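Local coordinates for protein transaminase (Bacillus megaterium, PDB 5G0A) that catalyses pyridoxal-5'-phosphate-dependent transfer of amino groups and, as an S-selective omega-transaminase, probably handles chiral amines of S configuration, at residues Val62-Gly65 with Gln66-Lys70; Val336-Ala339 with Ala340-Ala343; Cys342-Leu345 with Glu346-Glu350. All coordinates share one frame; numbering follows the deposited sequence.

All three contacts are local, and most of their residues are buried. Interactions 2 and 3 are overlapping stretches of helix 335-350, sharing Cys342 and Ala343. Interaction 1 is the loop that runs into helix 69-78. It touches interaction 3: Leu64 packs on Asn344 and Met348, and Lys70 makes a salt bridge to Glu350. With interaction 2 it has no touch. The chemistry follows position. Interaction 2, wholly buried, is apolar and rich in alanine; interaction 3 adds a held amide on its inner side and charged glutamates where the helix approaches its end; interaction 1 trades regular helix bonds for a turn, a water bridge and an N-cap, next to a second subunit.

Interaction 1 (Val62-Gly65 with Gln66-Lys70); sequences VNLG and QKNQK. Unlike the reference sequence in segment 66-70: Gln69 (reference Pro).
Val62 and Leu64 each set a methyl group against a side-chain amide four residues on. CG1 of Val62 lies 3.8 Å from CD of Gln66, and CG2 of the valine is equally far from Gln66 NE2. A bend at chi2 (-84°) swings the Gln66 amide round to the valine instead of letting it run straight out. CD2 of Leu64 sits over the flat face of the Asn68 amide, 3.6 Å from CG of Asn68.

The polar links are few. A water donates to Leu64 O at 2.6 Å and accepts from Asn68 ND2 at 3.0 Å, spanning the loop. Asn68 OD1 is taken by Val71 N, so both branches of this amide are engaged. Gln66 OE1 bonds to Thr39 OG1 and to the backbone N of Phe84 of the second subunit. With an alanine here, Thr39 and that Phe84 N would probably lose their shared partner, and a gap would open beside Val62.

In the backbone, Gly65 N reaches Val62 O at 2.9 Å, closing a type I turn. Gly65 then takes a positive phi (98°), where a side chain would jam against the preceding carbonyl oxygen. Asn68 follows as the N-cap of helix 69-78, making this a beta turn leading into a capped helix start, placed at the subunit interface of a class-III aminotransferase.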
ATOM      1  N   VAL B  62       3.241   0.585  36.252  1.00 25.47           N
ATOM      2  CA  VAL B  62       2.778  -0.059  37.474  1.00 26.02           C
ATOM      3  C   VAL B  62       2.327   1.047  38.439  1.00 27.16           C
ATOM      4  O   VAL B  62       2.855   1.182  39.572  1.00 27.57           O
ATOM      5  CB  VAL B  62       3.887  -0.970  38.056  1.00 24.63           C
ATOM      6  CG1 VAL B  62       3.325  -1.892  39.134  1.00 25.22           C
ATOM      7  CG2 VAL B  62       4.530  -1.821  36.950  1.00 25.32           C
ATOM      8  N   ASN B  63       1.358   1.839  37.973  1.00 24.14           N
ATOM      9  CA  ASN B  63       0.958   3.106  38.625  1.00 24.77           C
ATOM     10  C   ASN B  63       0.599   2.961  40.111  1.00 25.22           C
ATOM     11  O   ASN B  63       1.033   3.760  40.953  1.00 26.89           O
ATOM     12  CB  ASN B  63      -0.212   3.737  37.855  1.00 23.76           C
ATOM     13  CG  ASN B  63       0.168   4.078  36.413  1.00 25.14           C
ATOM     14  OD1 ASN B  63       0.993   3.386  35.794  1.00 24.69           O
ATOM     15  ND2 ASN B  63      -0.429   5.144  35.871  1.00 25.08           N
ATOM     16  N   LEU B  64      -0.164   1.924  40.424  1.00 26.05           N
ATOM     17  CA  LEU B  64      -0.636   1.706  41.797  1.00 25.05           C
ATOM     18  C   LEU B  64       0.454   1.229  42.761  1.00 27.09           C
ATOM     19  O   LEU B  64       0.231   1.193  43.982  1.00 29.57           O
ATOM     20  CB  LEU B  64      -1.779   0.692  41.786  1.00 25.22           C
ATOM     21  CG  LEU B  64      -2.822   0.824  42.904  1.00 25.87           C
ATOM     22  CD1 LEU B  64      -3.763   1.999  42.610  1.00 27.54           C
ATOM     23  CD2 LEU B  64      -3.599  -0.474  42.984  1.00 24.27           C
ATOM     24  N   GLY B  65       1.619   0.878  42.225  1.00 24.96           N
ATOM     25  CA  GLY B  65       2.634   0.131  42.974  1.00 26.26           C
ATOM     26  C   GLY B  65       2.604  -1.364  42.685  1.00 25.44           C
ATOM     27  O   GLY B  65       1.575  -1.934  42.323  1.00 26.73           O
ATOM     28  N   GLN B  66       3.755  -2.002  42.860  1.00 26.16           N
ATOM     29  CA  GLN B  66       3.892  -3.423  42.610  1.00 26.39           C
ATOM     30  C   GLN B  66       3.174  -4.227  43.664  1.00 28.17           C
ATOM     31  O   GLN B  66       3.353  -3.970  44.867  1.00 28.20           O
ATOM     32  CB  GLN B  66       5.371  -3.816  42.671  1.00 25.49           C
ATOM     33  CG  GLN B  66       6.215  -3.298  41.505  1.00 25.87           C
ATOM     34  CD  GLN B  66       6.147  -4.194  40.285  1.00 25.89           C
ATOM     35  OE1 GLN B  66       5.469  -5.239  40.292  1.00 26.41           O
ATOM     36  NE2 GLN B  66       6.865  -3.806  39.235  1.00 26.37           N
ATOM     37  N   LYS B  67       2.406  -5.215  43.222  1.00 28.23           N
ATOM     38  CA  LYS B  67       1.824  -6.225  44.147  1.00 28.93           C
ATOM     39  C   LYS B  67       1.011  -5.565  45.251  1.00 29.47           C
ATOM     40  O   LYS B  67       1.193  -5.805  46.467  1.00 28.61           O
ATOM     41  CB  LYS B  67       2.926  -7.160  44.696  1.00 28.26           C
ATOM     42  CG  LYS B  67       2.409  -8.490  45.256  1.00 28.52           C
ATOM     43  CD  LYS B  67       3.543  -9.353  45.803  1.00 30.63           C
ATOM     44  CE  LYS B  67       4.037  -8.873  47.163  1.00 33.19           C
ATOM     45  NZ  LYS B  67       5.480  -9.256  47.347  1.00 37.68           N
ATOM     46  N   ASN B  68       0.094  -4.710  44.828  1.00 28.11           N
ATOM     47  CA  ASN B  68      -0.852  -4.113  45.747  1.00 28.66           C
ATOM     48  C   ASN B  68      -1.771  -5.199  46.296  1.00 27.99           C
ATOM     49  O   ASN B  68      -2.413  -5.938  45.548  1.00 26.28           O
ATOM     50  CB  ASN B  68      -1.662  -3.030  45.036  1.00 27.68           C
ATOM     51  CG  ASN B  68      -2.756  -2.463  45.914  1.00 28.87           C
ATOM     52  OD1 ASN B  68      -3.841  -3.031  46.006  1.00 29.31           O
ATOM     53  ND2 ASN B  68      -2.497  -1.320  46.530  1.00 29.76           N
ATOM     54  N   GLN B  69      -1.831  -5.283  47.626  1.00 30.61           N
ATOM     55  CA  GLN B  69      -2.591  -6.342  48.281  1.00 31.72           C
ATOM     56  C   GLN B  69      -4.076  -6.300  48.000  1.00 29.01           C
ATOM     57  O   GLN B  69      -4.697  -7.357  47.849  1.00 31.19           O
ATOM     58  CB  GLN B  69      -2.313  -6.325  49.791  1.00 32.12           C
ATOM     59  CG  GLN B  69      -0.842  -6.602  50.064  1.00 37.98           C
ATOM     60  CD  GLN B  69      -0.369  -7.893  49.415  1.00 42.63           C
ATOM     61  OE1 GLN B  69       0.488  -7.883  48.522  1.00 41.26           O
ATOM     62  NE2 GLN B  69      -0.964  -9.016  49.828  1.00 43.50           N
ATOM     63  N   LYS B  70      -4.654  -5.101  47.916  1.00 29.24           N
ATOM     64  CA  LYS B  70      -6.077  -4.996  47.660  1.00 29.86           C
ATOM     65  C   LYS B  70      -6.438  -5.473  46.235  1.00 29.07           C
ATOM     66  O   LYS B  70      -7.463  -6.140  46.031  1.00 27.13           O
ATOM     67  CB  LYS B  70      -6.569  -3.563  47.898  1.00 32.74           C
ATOM     68  CG  LYS B  70      -6.482  -3.089  49.341  1.00 38.25           C
ATOM     69  CD  LYS B  70      -7.020  -1.671  49.463  1.00 39.03           C
ATOM     70  CE  LYS B  70      -7.181  -1.238  50.914  1.00 47.17           C
ATOM     71  NZ  LYS B  70      -7.110   0.251  50.986  1.00 49.40           N
TER
HETATM   72  O   HOH W   1       0.256  -0.141  46.244  1.00 30.01           O

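Interaction 2 (Val336-Ala339 with Ala340-Ala343); sequences VAMA and AVCA
From Val336 to Ala339 each carbonyl oxygen accepts the backbone N-H four residues ahead, and the bond from Cys342 N to Met338 O, 2.9 Å long, is nearly straight at 171°.

Among the side chains, Met338 and Val341 make the one apolar touch, lying side by side and pointing the same way. The methionine chain folds at chi2 (-65°) and again at chi3, which carries its terminal CE back to within 4.0 Å of Val341 CG2. That same valine methyl stands beside its own backbone N, and there it rests 3.5 Å from Ala337 O. Ala340 CB approaches this oxygen too, at 3.3 Å. Cys342 CB and Ala343 CB lean on the carbonyl oxygens of the preceding turn.

The alanines leave one flank of the helix low, and helix 69-78 lies along it: Ala339 meets Ala78, Ala340 meets Ile75 and Ala343 meets Ala74. Met338 and Cys342 face helix 92-105, which Ala339 touches as well. These are two regular, buried turns of alpha-helix, their small residues consistent with close packing of helix 69-78 on this flank within the class-III aminotransferase fold.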
ATOM      1  N   VAL B 336     -11.551 -11.733  34.546  1.00 23.10           N
ATOM      2  CA  VAL B 336     -10.576 -11.622  35.653  1.00 23.92           C
ATOM      3  C   VAL B 336      -9.682 -10.393  35.454  1.00 22.02           C
ATOM      4  O   VAL B 336      -9.377  -9.671  36.411  1.00 22.00           O
ATOM      5  CB  VAL B 336      -9.732 -12.899  35.799  1.00 22.33           C
ATOM      6  CG1 VAL B 336      -8.725 -12.773  36.941  1.00 23.45           C
ATOM      7  CG2 VAL B 336     -10.644 -14.103  36.033  1.00 25.07           C
ATOM      8  N   ALA B 337      -9.293 -10.130  34.197  1.00 22.35           N
ATOM      9  CA  ALA B 337      -8.586  -8.868  33.898  1.00 21.53           C
ATOM     10  C   ALA B 337      -9.464  -7.665  34.251  1.00 22.97           C
ATOM     11  O   ALA B 337      -8.955  -6.658  34.777  1.00 23.02           O
ATOM     12  CB  ALA B 337      -8.168  -8.814  32.424  1.00 22.18           C
ATOM     13  N   MET B 338     -10.772  -7.771  34.000  1.00 22.08           N
ATOM     14  CA  MET B 338     -11.694  -6.689  34.336  1.00 23.53           C
ATOM     15  C   MET B 338     -11.833  -6.523  35.853  1.00 24.08           C
ATOM     16  O   MET B 338     -11.925  -5.401  36.350  1.00 23.48           O
ATOM     17  CB  MET B 338     -13.074  -6.864  33.686  1.00 24.01           C
ATOM     18  CG  MET B 338     -13.044  -6.829  32.156  1.00 23.66           C
ATOM     19  SD  MET B 338     -12.533  -5.225  31.495  1.00 26.38           S
ATOM     20  CE  MET B 338     -10.768  -5.466  31.320  1.00 24.96           C
ATOM     21  N   ALA B 339     -11.801  -7.632  36.580  1.00 23.38           N
ATOM     22  CA  ALA B 339     -11.755  -7.554  38.059  1.00 24.15           C
ATOM     23  C   ALA B 339     -10.543  -6.757  38.551  1.00 22.89           C
ATOM     24  O   ALA B 339     -10.661  -5.952  39.485  1.00 24.23           O
ATOM     25  CB  ALA B 339     -11.798  -8.957  38.665  1.00 23.25           C
ATOM     26  N   ALA B 340      -9.373  -6.999  37.941  1.00 23.04           N
ATOM     27  CA  ALA B 340      -8.154  -6.250  38.204  1.00 23.69           C
ATOM     28  C   ALA B 340      -8.307  -4.758  37.905  1.00 23.62           C
ATOM     29  O   ALA B 340      -7.924  -3.912  38.732  1.00 24.06           O
ATOM     30  CB  ALA B 340      -6.978  -6.846  37.426  1.00 23.96           C
ATOM     31  N   VAL B 341      -8.855  -4.425  36.728  1.00 24.74           N
ATOM     32  CA  VAL B 341      -9.094  -3.019  36.392  1.00 24.36           C
ATOM     33  C   VAL B 341      -9.979  -2.342  37.447  1.00 24.31           C
ATOM     34  O   VAL B 341      -9.660  -1.252  37.936  1.00 24.87           O
ATOM     35  CB  VAL B 341      -9.717  -2.867  34.981  1.00 23.71           C
ATOM     36  CG1 VAL B 341     -10.101  -1.412  34.714  1.00 23.01           C
ATOM     37  CG2 VAL B 341      -8.704  -3.318  33.943  1.00 24.45           C
ATOM     38  N   CYS B 342     -11.094  -2.987  37.770  1.00 23.83           N
ATOM     39  CA  CYS B 342     -12.027  -2.443  38.765  1.00 25.53           C
ATOM     40  C   CYS B 342     -11.332  -2.161  40.076  1.00 25.17           C
ATOM     41  O   CYS B 342     -11.459  -1.062  40.618  1.00 24.97           O
ATOM     42  CB  CYS B 342     -13.206  -3.387  39.023  1.00 25.66           C
ATOM     43  SG  CYS B 342     -14.445  -3.485  37.737  1.00 26.59           S
ATOM     44  N   ALA B 343     -10.570  -3.129  40.569  1.00 25.78           N
ATOM     45  CA  ALA B 343      -9.893  -2.958  41.857  1.00 26.35           C
ATOM     46  C   ALA B 343      -8.795  -1.899  41.778  1.00 26.68           C
ATOM     47  O   ALA B 343      -8.642  -1.090  42.681  1.00 26.32           O
ATOM     48  CB  ALA B 343      -9.339  -4.281  42.356  1.00 26.08           C
TER

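Interaction 3 (Cys342-Leu345 with Glu346-Glu350); sequences CANL and EVMME
Asn344 and Met348 form the buried, inward side of this contact, running side by side one helical turn apart. The methionine CE comes in obliquely at the outer end of the amide, 3.8 Å from both OD1 and ND2 of Asn344. The chi1 of Met348, -136°, lies away from the usual staggered positions, perhaps because its neighbours constrain it. The amide itself is gripped at both ends, OD1 by Ser302 OG and ND2 by Gly299 O, so its flip is fixed; Leu64 packs on it as well. Next door, Val347 turns CG2 back beside its own backbone N, which presses that methyl to 3.2 Å from Ala343 O.

The backbone is continuous alpha-helix, the last turns of helix 335-350, and four i to i+4 bonds cross the segments, with Val347 N to Ala343 O at 2.9 Å. Helix 69-78 lies against Ala343 and Val347, helix 92-105 against Cys342, Leu345 and Met349.

The side nearer solvent belongs to Glu346 and Met349, both partly exposed. Glu346 reaches back along the helix: its CG passes 3.2 Å from Cys342 O, and the carboxylate continues to a salt bridge between OE2 and Lys96 NZ. The Met349 chain curls CE to 3.4 Å from Leu345 O.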
ATOM      1  N   CYS B 342     -11.094  -2.987  37.770  1.00 23.83           N
ATOM      2  CA  CYS B 342     -12.027  -2.443  38.765  1.00 25.53           C
ATOM      3  C   CYS B 342     -11.332  -2.161  40.076  1.00 25.17           C
ATOM      4  O   CYS B 342     -11.459  -1.062  40.618  1.00 24.97           O
ATOM      5  CB  CYS B 342     -13.206  -3.387  39.023  1.00 25.66           C
ATOM      6  SG  CYS B 342     -14.445  -3.485  37.737  1.00 26.59           S
ATOM      7  N   ALA B 343     -10.570  -3.129  40.569  1.00 25.78           N
ATOM      8  CA  ALA B 343      -9.893  -2.958  41.857  1.00 26.35           C
ATOM      9  C   ALA B 343      -8.795  -1.899  41.778  1.00 26.68           C
ATOM     10  O   ALA B 343      -8.642  -1.090  42.681  1.00 26.32           O
ATOM     11  CB  ALA B 343      -9.339  -4.281  42.356  1.00 26.08           C
ATOM     12  N   ASN B 344      -8.035  -1.886  40.683  1.00 25.29           N
ATOM     13  CA  ASN B 344      -6.994  -0.879  40.513  1.00 24.34           C
ATOM     14  C   ASN B 344      -7.583   0.540  40.571  1.00 25.20           C
ATOM     15  O   ASN B 344      -7.084   1.411  41.291  1.00 25.35           O
ATOM     16  CB  ASN B 344      -6.300  -1.108  39.163  1.00 25.10           C
ATOM     17  CG  ASN B 344      -5.302  -0.038  38.834  1.00 23.36           C
ATOM     18  OD1 ASN B 344      -4.298   0.120  39.513  1.00 24.71           O
ATOM     19  ND2 ASN B 344      -5.543   0.664  37.732  1.00 24.59           N
ATOM     20  N   LEU B 345      -8.667   0.753  39.824  1.00 26.02           N
ATOM     21  CA  LEU B 345      -9.307   2.067  39.757  1.00 26.87           C
ATOM     22  C   LEU B 345      -9.955   2.433  41.104  1.00 27.88           C
ATOM     23  O   LEU B 345      -9.945   3.604  41.511  1.00 27.76           O
ATOM     24  CB  LEU B 345     -10.345   2.102  38.628  1.00 25.87           C
ATOM     25  CG  LEU B 345      -9.724   1.928  37.225  1.00 27.68           C
ATOM     26  CD1 LEU B 345     -10.770   2.034  36.119  1.00 26.08           C
ATOM     27  CD2 LEU B 345      -8.595   2.933  37.021  1.00 26.88           C
ATOM     28  N   GLU B 346     -10.512   1.432  41.776  1.00 26.95           N
ATOM     29  CA  GLU B 346     -11.181   1.684  43.075  1.00 28.65           C
ATOM     30  C   GLU B 346     -10.162   2.111  44.110  1.00 29.51           C
ATOM     31  O   GLU B 346     -10.413   3.046  44.870  1.00 32.10           O
ATOM     32  CB  GLU B 346     -11.965   0.455  43.533  1.00 30.57           C
ATOM     33  CG  GLU B 346     -13.295   0.343  42.796  1.00 31.61           C
ATOM     34  CD  GLU B 346     -13.911  -1.029  42.901  1.00 36.31           C
ATOM     35  OE1 GLU B 346     -13.255  -1.945  43.432  1.00 39.05           O
ATOM     36  OE2 GLU B 346     -15.052  -1.187  42.434  1.00 41.00           O
ATOM     37  N   VAL B 347      -9.006   1.437  44.125  1.00 28.74           N
ATOM     38  CA  VAL B 347      -7.912   1.797  45.039  1.00 28.58           C
ATOM     39  C   VAL B 347      -7.347   3.187  44.728  1.00 30.51           C
ATOM     40  O   VAL B 347      -7.137   4.009  45.629  1.00 28.85           O
ATOM     41  CB  VAL B 347      -6.774   0.734  45.046  1.00 30.84           C
ATOM     42  CG1 VAL B 347      -5.614   1.200  45.928  1.00 32.00           C
ATOM     43  CG2 VAL B 347      -7.292  -0.617  45.530  1.00 30.89           C
ATOM     44  N   MET B 348      -7.088   3.435  43.441  1.00 28.33           N
ATOM     45  CA  MET B 348      -6.641   4.732  42.972  1.00 29.94           C
ATOM     46  C   MET B 348      -7.585   5.857  43.437  1.00 29.45           C
ATOM     47  O   MET B 348      -7.126   6.885  43.907  1.00 34.25           O
ATOM     48  CB  MET B 348      -6.531   4.689  41.444  1.00 30.17           C
ATOM     49  CG  MET B 348      -5.277   5.327  40.916  1.00 32.98           C
ATOM     50  SD  MET B 348      -5.182   5.128  39.132  1.00 32.54           S
ATOM     51  CE  MET B 348      -3.890   3.875  38.999  1.00 28.17           C
ATOM     52  N   MET B 349      -8.894   5.655  43.325  1.00 29.72           N
ATOM     53  CA  MET B 349      -9.871   6.660  43.743  1.00 32.86           C
ATOM     54  C   MET B 349      -9.936   6.813  45.270  1.00 33.89           C
ATOM     55  O   MET B 349      -9.894   7.936  45.799  1.00 35.20           O
ATOM     56  CB  MET B 349     -11.267   6.330  43.197  1.00 35.06           C
ATOM     57  CG  MET B 349     -11.422   6.529  41.688  1.00 37.37           C
ATOM     58  SD  MET B 349     -13.110   6.233  41.116  1.00 41.08           S
ATOM     59  CE  MET B 349     -13.275   4.491  41.502  1.00 37.69           C
ATOM     60  N   GLU B 350     -10.040   5.684  45.965  1.00 36.44           N
ATOM     61  CA  GLU B 350     -10.261   5.683  47.419  1.00 37.31           C
ATOM     62  C   GLU B 350      -9.066   6.248  48.191  1.00 37.35           C
ATOM     63  O   GLU B 350      -9.245   6.883  49.246  1.00 34.73           O
ATOM     64  CB  GLU B 350     -10.613   4.274  47.913  1.00 40.91           C
ATOM     65  CG  GLU B 350      -9.443   3.492  48.486  1.00 46.45           C
ATOM     66  CD  GLU B 350      -9.670   1.993  48.560  1.00 51.64           C
ATOM     67  OE1 GLU B 350     -10.793   1.527  48.274  1.00 52.31           O
ATOM     68  OE2 GLU B 350      -8.701   1.279  48.902  1.00 54.96           O
TER